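Local coordinates for protein beta-galacturonidase (Eisenbergiella tayi, PDB 6NCW) that probably cleaves terminal galacturonic acid residues from beta-galacturonides, as a family 2 glycoside hydrolase of a human gut bacterium, at residues L318-C323 with P368-W373. Sequence-based numbering, arbitrary orientation.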
loop_
_atom_site.group_PDB
_atom_site.type_symbol
_atom_site.label_atom_id
_atom_site.label_comp_id
_atom_site.label_asym_id
_atom_site.label_seq_id
_atom_site.Cartn_x
_atom_site.Cartn_y
_atom_site.Cartn_z
ATOM N N LEU A 318 -29.946 -13.868 10.901
ATOM C CA LEU A 318 -28.821 -14.467 11.604
ATOM C C LEU A 318 -27.991 -13.394 12.320
ATOM O O LEU A 318 -27.509 -13.609 13.437
ATOM C CB LEU A 318 -27.974 -15.261 10.607
ATOM C CG LEU A 318 -26.762 -16.046 11.115
ATOM C CD1 LEU A 318 -27.201 -17.221 11.989
ATOM C CD2 LEU A 318 -25.941 -16.537 9.928
ATOM N N PHE A 319 -27.822 -12.229 11.692
ATOM C CA PHE A 319 -27.070 -11.146 12.331
ATOM C C PHE A 319 -27.847 -10.591 13.519
ATOM O O PHE A 319 -27.282 -10.382 14.599
ATOM C CB PHE A 319 -26.767 -10.033 11.312
ATOM C CG PHE A 319 -25.849 -8.949 11.844
ATOM C CD1 PHE A 319 -24.476 -9.168 11.947
ATOM C CD2 PHE A 319 -26.356 -7.724 12.235
ATOM C CE1 PHE A 319 -23.617 -8.173 12.435
ATOM C CE2 PHE A 319 -25.513 -6.728 12.735
ATOM C CZ PHE A 319 -24.141 -6.956 12.831
ATOM N N LEU A 320 -29.152 -10.358 13.330
ATOM C CA LEU A 320 -30.006 -9.900 14.425
ATOM C C LEU A 320 -29.997 -10.892 15.583
ATOM O O LEU A 320 -29.941 -10.481 16.744
ATOM C CB LEU A 320 -31.433 -9.671 13.916
ATOM C CG LEU A 320 -31.580 -8.624 12.798
ATOM C CD1 LEU A 320 -32.988 -8.602 12.228
ATOM C CD2 LEU A 320 -31.211 -7.234 13.310
ATOM N N ASP A 321 -30.044 -12.198 15.288
ATOM C CA ASP A 321 -29.894 -13.213 16.338
ATOM C C ASP A 321 -28.622 -12.976 17.142
ATOM O O ASP A 321 -28.626 -13.053 18.374
ATOM C CB ASP A 321 -29.841 -14.637 15.756
ATOM C CG ASP A 321 -31.200 -15.167 15.283
ATOM O OD1 ASP A 321 -31.186 -16.177 14.536
ATOM O OD2 ASP A 321 -32.264 -14.587 15.625
ATOM N N LEU A 322 -27.506 -12.735 16.453
ATOM C CA LEU A 322 -26.246 -12.547 17.168
ATOM C C LEU A 322 -26.247 -11.260 17.986
ATOM O O LEU A 322 -25.566 -11.185 19.019
ATOM C CB LEU A 322 -25.075 -12.565 16.188
ATOM C CG LEU A 322 -24.762 -13.928 15.560
ATOM C CD1 LEU A 322 -23.966 -13.763 14.247
ATOM C CD2 LEU A 322 -24.005 -14.823 16.539
ATOM N N CYS A 323 -26.996 -10.242 17.552
ATOM C CA CYS A 323 -27.127 -9.036 18.367
ATOM C C CYS A 323 -27.995 -9.304 19.597
ATOM O O CYS A 323 -27.668 -8.838 20.696
ATOM C CB CYS A 323 -27.711 -7.885 17.539
ATOM S SG CYS A 323 -26.646 -7.252 16.166
ATOM N N PRO A 368 -35.399 -8.809 20.483
ATOM C CA PRO A 368 -35.248 -7.798 21.541
ATOM C C PRO A 368 -34.205 -6.743 21.221
ATOM O O PRO A 368 -34.283 -5.629 21.758
ATOM C CB PRO A 368 -34.847 -8.634 22.762
ATOM C CG PRO A 368 -34.166 -9.858 22.149
ATOM C CD PRO A 368 -34.992 -10.152 20.932
ATOM N N SER A 369 -33.218 -7.053 20.377
ATOM C CA SER A 369 -32.183 -6.062 20.074
ATOM C C SER A 369 -32.758 -4.856 19.350
ATOM O O SER A 369 -32.288 -3.726 19.543
ATOM C CB SER A 369 -31.074 -6.692 19.235
ATOM O OG SER A 369 -31.597 -7.171 18.005
ATOM N N ILE A 370 -33.771 -5.069 18.516
ATOM C CA ILE A 370 -34.341 -3.977 17.736
ATOM C C ILE A 370 -35.119 -3.081 18.688
ATOM O O ILE A 370 -36.145 -3.498 19.229
ATOM C CB ILE A 370 -35.240 -4.493 16.620
ATOM C CG1 ILE A 370 -34.436 -5.326 15.609
ATOM C CG2 ILE A 370 -35.882 -3.310 15.921
ATOM C CD1 ILE A 370 -35.340 -6.114 14.676
ATOM N N TYR A 371 -34.643 -1.852 18.900
ATOM C CA TYR A 371 -35.340 -0.944 19.796
ATOM C C TYR A 371 -36.035 0.201 19.071
ATOM O O TYR A 371 -36.843 0.907 19.694
ATOM C CB TYR A 371 -34.370 -0.381 20.850
ATOM C CG TYR A 371 -33.451 0.685 20.306
ATOM C CD1 TYR A 371 -32.300 0.348 19.587
ATOM C CD2 TYR A 371 -33.744 2.033 20.497
ATOM C CE1 TYR A 371 -31.466 1.324 19.094
ATOM C CE2 TYR A 371 -32.929 3.014 20.000
ATOM C CZ TYR A 371 -31.795 2.658 19.301
ATOM O OH TYR A 371 -31.017 3.652 18.806
ATOM N N ILE A 372 -35.799 0.371 17.769
ATOM C CA ILE A 372 -36.378 1.484 17.029
ATOM C C ILE A 372 -36.488 1.097 15.560
ATOM O O ILE A 372 -35.635 0.378 15.028
ATOM C CB ILE A 372 -35.529 2.759 17.228
ATOM C CG1 ILE A 372 -36.202 3.970 16.599
ATOM C CG2 ILE A 372 -34.127 2.549 16.669
ATOM C CD1 ILE A 372 -35.549 5.273 16.978
ATOM N N TRP A 373 -37.555 1.561 14.907
ATOM C CA TRP A 373 -37.713 1.405 13.464
ATOM C C TRP A 373 -37.364 2.710 12.758
ATOM O O TRP A 373 -37.878 3.770 13.121
ATOM C CB TRP A 373 -39.145 1.004 13.090
ATOM C CG TRP A 373 -39.650 -0.304 13.678
ATOM C CD1 TRP A 373 -40.698 -0.460 14.547
ATOM C CD2 TRP A 373 -39.159 -1.621 13.411
ATOM N NE1 TRP A 373 -40.884 -1.789 14.842
ATOM C CE2 TRP A 373 -39.949 -2.525 14.161
ATOM C CE3 TRP A 373 -38.119 -2.130 12.622
ATOM C CZ2 TRP A 373 -39.726 -3.909 14.146
ATOM C CZ3 TRP A 373 -37.900 -3.502 12.605
ATOM C CH2 TRP A 373 -38.702 -4.374 13.360
#
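Ser369 sits against the last turn of the 318-323 segment, just before strand 370-374 begins. Its CB rests on Cys323, 4.0 Å from Cys323 CB, and the same Ser369 CB lies 4.1 Å from the carbonyl carbon Cys323 C, so the methylene faces helix backbone as much as side chain. One bond further out, Ser369 OG lies between its own backbone N and carbonyl carbon (chi1 61°). This rotation keeps the hydroxyl close to the helix, with Ser369 OG 4.0 Å from Cys323 CB and 3.9 Å from the carbonyl oxygen Leu320 O. Ser369 OG is hydrogen-bonded to the carboxylate of Asp324, the next residue of helix 317-326. Cys323 turns SG anti to its carbonyl carbon (chi1 -66°), leaving CB to meet the serine.

A second, wholly apolar touch lies alongside. Leu320 and Ile370 reach each other with their ends, the methyls Leu320 CD1 and Ile370 CD1 lying side by side, 4.2 Å apart. His364 of helix 349-364 touches both side chains, and Glu332 of strand 329-333 also borders Leu320. The other branch of Ile370 is used within its own strand: Ile370 CG2 stands 3.8 Å above one face of the Trp373 ring, toward the rim.

The contact belongs to the TIM barrel. Helix 317-326 leads into strand 329-333, whose Val330 is backbone hydrogen-bonded to Tyr371 of the next parallel strand and to Ser369 just before it. The contact is at the N-terminal end of strand 370-374, whereas TIM-barrel active sites lie at the C-terminal ends of the strands. Buried and small, with 148 Å² enclosed, the interface combines van der Waals packing with a single serine hydroxyl whose polar need is met by the helix's own aspartate.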